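Local coordinates for cellulose 1,4-beta-cellobiosidase (PDB 4JJJ), which probably hydrolyses cellulose to cellobiose as an exo-acting cellobiohydrolase, this chain being its glycoside hydrolase family 48 catalytic domain, at residues 363-368 / 375-380. The protein carries 1 engineered substitution. Sequence-based numbering, arbitrary orientation.
Sequences LQWLQS and GGATNS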
ATOM      1  N   LEU A 363       4.752  17.021   1.472  1.00  5.11           N
ATOM      2  CA  LEU A 363       5.671  16.593   0.498  1.00  4.83           C
ATOM      3  C   LEU A 363       6.832  17.592   0.262  1.00  4.75           C
ATOM      4  O   LEU A 363       7.966  17.266   0.050  1.00  5.77           O
ATOM      5  CB  LEU A 363       4.914  16.301  -0.773  1.00  4.66           C
ATOM      6  CG  LEU A 363       3.944  15.147  -0.789  1.00  4.59           C
ATOM      7  CD1 LEU A 363       3.261  15.025  -2.145  1.00  5.06           C
ATOM      8  CD2 LEU A 363       4.618  13.800  -0.394  1.00  4.61           C
ATOM      9  N   GLN A 364       6.489  18.881   0.347  1.00  4.56           N
ATOM     10  CA  GLN A 364       7.475  19.943   0.175  1.00  5.31           C
ATOM     11  C   GLN A 364       8.410  19.996   1.411  1.00  5.11           C
ATOM     12  O   GLN A 364       9.635  20.125   1.221  1.00  5.24           O
ATOM     13  CB  GLN A 364       6.799  21.280  -0.067  1.00  5.43           C
ATOM     14  CG  GLN A 364       7.748  22.395  -0.362  1.00  6.18           C
ATOM     15  CD  GLN A 364       8.668  22.209  -1.577  1.00  6.37           C
ATOM     16  OE1 GLN A 364       8.390  22.676  -2.656  1.00  7.00           O
ATOM     17  NE2 GLN A 364       9.760  21.458  -1.461  1.00  6.16           N
ATOM     18  N   TRP A 365       7.848  19.850   2.590  1.00  5.44           N
ATOM     19  CA  TRP A 365       8.603  19.810   3.836  1.00  5.74           C
ATOM     20  C   TRP A 365       9.612  18.679   3.781  1.00  5.27           C
ATOM     21  O   TRP A 365      10.756  18.805   4.274  1.00  5.24           O
ATOM     22  CB  TRP A 365       7.671  19.625   4.997  1.00  5.66           C
ATOM     23  CG  TRP A 365       8.347  19.325   6.315  1.00  6.19           C
ATOM     24  CD1 TRP A 365       9.224  20.108   6.985  1.00  7.06           C
ATOM     25  CD2 TRP A 365       8.175  18.136   7.104  1.00  5.80           C
ATOM     26  NE1 TRP A 365       9.635  19.480   8.134  1.00  6.60           N
ATOM     27  CE2 TRP A 365       8.971  18.290   8.273  1.00  6.84           C
ATOM     28  CE3 TRP A 365       7.394  16.995   6.962  1.00  6.38           C
ATOM     29  CZ2 TRP A 365       9.064  17.316   9.232  1.00  6.77           C
ATOM     30  CZ3 TRP A 365       7.519  15.988   7.920  1.00  5.80           C
ATOM     31  CH2 TRP A 365       8.290  16.151   9.057  1.00  6.78           C
ATOM     32  N   LEU A 366       9.264  17.557   3.114  1.00  4.98           N
ATOM     33  CA  LEU A 366      10.151  16.381   3.092  1.00  4.69           C
ATOM     34  C   LEU A 366      11.174  16.442   1.985  1.00  4.60           C
ATOM     35  O   LEU A 366      11.941  15.452   1.790  1.00  5.09           O
ATOM     36  CB  LEU A 366       9.314  15.097   2.900  1.00  4.38           C
ATOM     37  CG  LEU A 366       8.459  14.765   4.133  1.00  4.55           C
ATOM     38  CD1 LEU A 366       7.359  13.758   3.858  1.00  4.85           C
ATOM     39  CD2 LEU A 366       9.324  14.239   5.263  1.00  5.24           C
ATOM     40  N   GLN A 367      11.174  17.472   1.138  1.00  4.99           N
ATOM     41  CA  GLN A 367      12.065  17.474   0.026  1.00  5.04           C
ATOM     42  C   GLN A 367      13.524  17.792   0.439  1.00  5.13           C
ATOM     43  O   GLN A 367      13.845  18.873   0.940  1.00  6.09           O
ATOM     44  CB  GLN A 367      11.602  18.439  -1.105  1.00  5.17           C
ATOM     45  CG  GLN A 367      12.443  18.341  -2.348  1.00  6.02           C
ATOM     46  CD  GLN A 367      11.736  18.870  -3.567  1.00  6.32           C
ATOM     47  OE1 GLN A 367      11.131  19.951  -3.525  1.00  6.02           O
ATOM     48  NE2 GLN A 367      11.757  18.110  -4.608  1.00  5.69           N
ATOM     49  N   SER A 368      14.367  16.826   0.231  1.00  5.04           N
ATOM     50  CA  SER A 368      15.805  16.864   0.610  1.00  5.45           C
ATOM     51  C   SER A 368      16.541  17.919  -0.188  1.00  5.93           C
ATOM     52  O   SER A 368      16.122  18.399  -1.284  1.00  6.60           O
ATOM     53  CB  SER A 368      16.444  15.494   0.405  1.00  5.27           C
ATOM     54  OG  SER A 368      16.442  15.165  -1.007  1.00  5.87           O
ATOM     55  N   GLY A 375      11.058  10.588   4.371  1.00  5.55           N
ATOM     56  CA  GLY A 375      10.085   9.559   4.714  1.00  5.64           C
ATOM     57  C   GLY A 375       8.708  10.014   5.082  1.00  6.54           C
ATOM     58  O   GLY A 375       7.711   9.612   4.468  1.00  5.68           O
ATOM     59  N   GLY A 376       8.588  10.769   6.165  1.00  5.96           N
ATOM     60  CA  GLY A 376       7.283  11.153   6.666  1.00  5.38           C
ATOM     61  C   GLY A 376       7.268  11.673   8.088  1.00  5.32           C
ATOM     62  O   GLY A 376       8.298  12.191   8.567  1.00  6.05           O
ATOM     63  N   ALA A 377       6.187  11.490   8.763  1.00  5.67           N
ATOM     64  CA  ALA A 377       6.089  11.963  10.125  1.00  5.91           C
ATOM     65  C   ALA A 377       5.003  11.177  10.844  1.00  6.38           C
ATOM     66  O   ALA A 377       4.106  10.553  10.297  1.00  6.41           O
ATOM     67  CB  ALA A 377       5.670  13.442  10.138  1.00  6.35           C
ATOM     68  N   THR A 378       5.114  11.188  12.178  1.00  6.53           N
ATOM     69  CA  THR A 378       4.163  10.493  13.023  1.00  6.45           C
ATOM     70  C   THR A 378       3.698  11.235  14.274  1.00  6.87           C
ATOM     71  O   THR A 378       4.490  12.059  14.867  1.00  7.40           O
ATOM     72  CB  THR A 378       4.745   9.114  13.522  1.00  7.36           C
ATOM     73  OG1 THR A 378       3.720   8.427  14.245  1.00  7.10           O
ATOM     74  CG2 THR A 378       5.923   9.311  14.360  1.00  7.78           C
ATOM     75  N   ASN A 379       2.432  11.015  14.614  1.00  7.04           N
ATOM     76  CA  ASN A 379       1.885  11.558  15.899  1.00  7.86           C
ATOM     77  C   ASN A 379       2.133  10.601  17.101  1.00  8.17           C
ATOM     78  O   ASN A 379       1.685  10.868  18.213  1.00  8.27           O
ATOM     79  CB  ASN A 379       0.369  11.822  15.791  1.00  7.50           C
ATOM     80  CG  ASN A 379      -0.137  12.734  16.900  1.00  7.45           C
ATOM     81  OD1 ASN A 379       0.390  13.789  17.074  1.00  8.40           O
ATOM     82  ND2 ASN A 379      -1.156  12.356  17.542  1.00  7.16           N
ATOM     83  N   SER A 380       2.660   9.425  16.841  1.00  7.80           N
ATOM     84  CA  SER A 380       2.900   8.424  17.897  1.00  7.65           C
ATOM     85  C   SER A 380       4.281   7.866  17.730  1.00  7.81           C
ATOM     86  O   SER A 380       4.534   6.892  16.991  1.00  8.03           O
ATOM     87  CB  SER A 380       1.904   7.319  17.842  1.00  8.22           C
ATOM     88  OG  SER A 380       2.014   6.368  18.921  1.00  7.98           O
TER
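Where helix 348-365 of the (α/α)6 catalytic domain gives way to strand 376-378, Trp365 and Leu366 close over the beginning of the strand, touching Gly376 and Ala377 in a buried contact. No hydrogen bond crosses between 363-368 and 375-380; the two meet through van der Waals contact, while a backbone hydrogen bond between Leu366 and Ala374 draws the connecting loop together. The indole of Trp365 is set trans to the backbone N (chi1 170°), which carries its six-membered ring out to the strand. There CZ3 lies 3.8 Å from Ala377 CB and CH2 3.9 Å from the same methyl, which meets the ring obliquely; Gly376 O lies at a similar slant, 3.9 Å from CZ3. The far side of the indole is fixed too, because NE1 donates to the carbonyl of Asp476, and the side chain also packs on Ser393 and Pro475. With an alanine here, that carbonyl would probably lose this donor and a gap would open beside the Ala377 methyl.

Leu366 uses both branches of its fork: CD1 comes 3.8 Å from Gly376 CA and CD2 3.7 Å from Gly376 N. The extended backbone of Gly376 would press a CB against the preceding carbonyl oxygen, so only a residue without a side chain fits comfortably at these backbone angles. Strand 376-378 runs antiparallel between 321-323 and 398-401, and Tyr400 also packs on Leu366. The contact is thus a short helix-loop-strand connection, in which apolar residues at the helix end cover the start of an inner strand of a small antiparallel sheet.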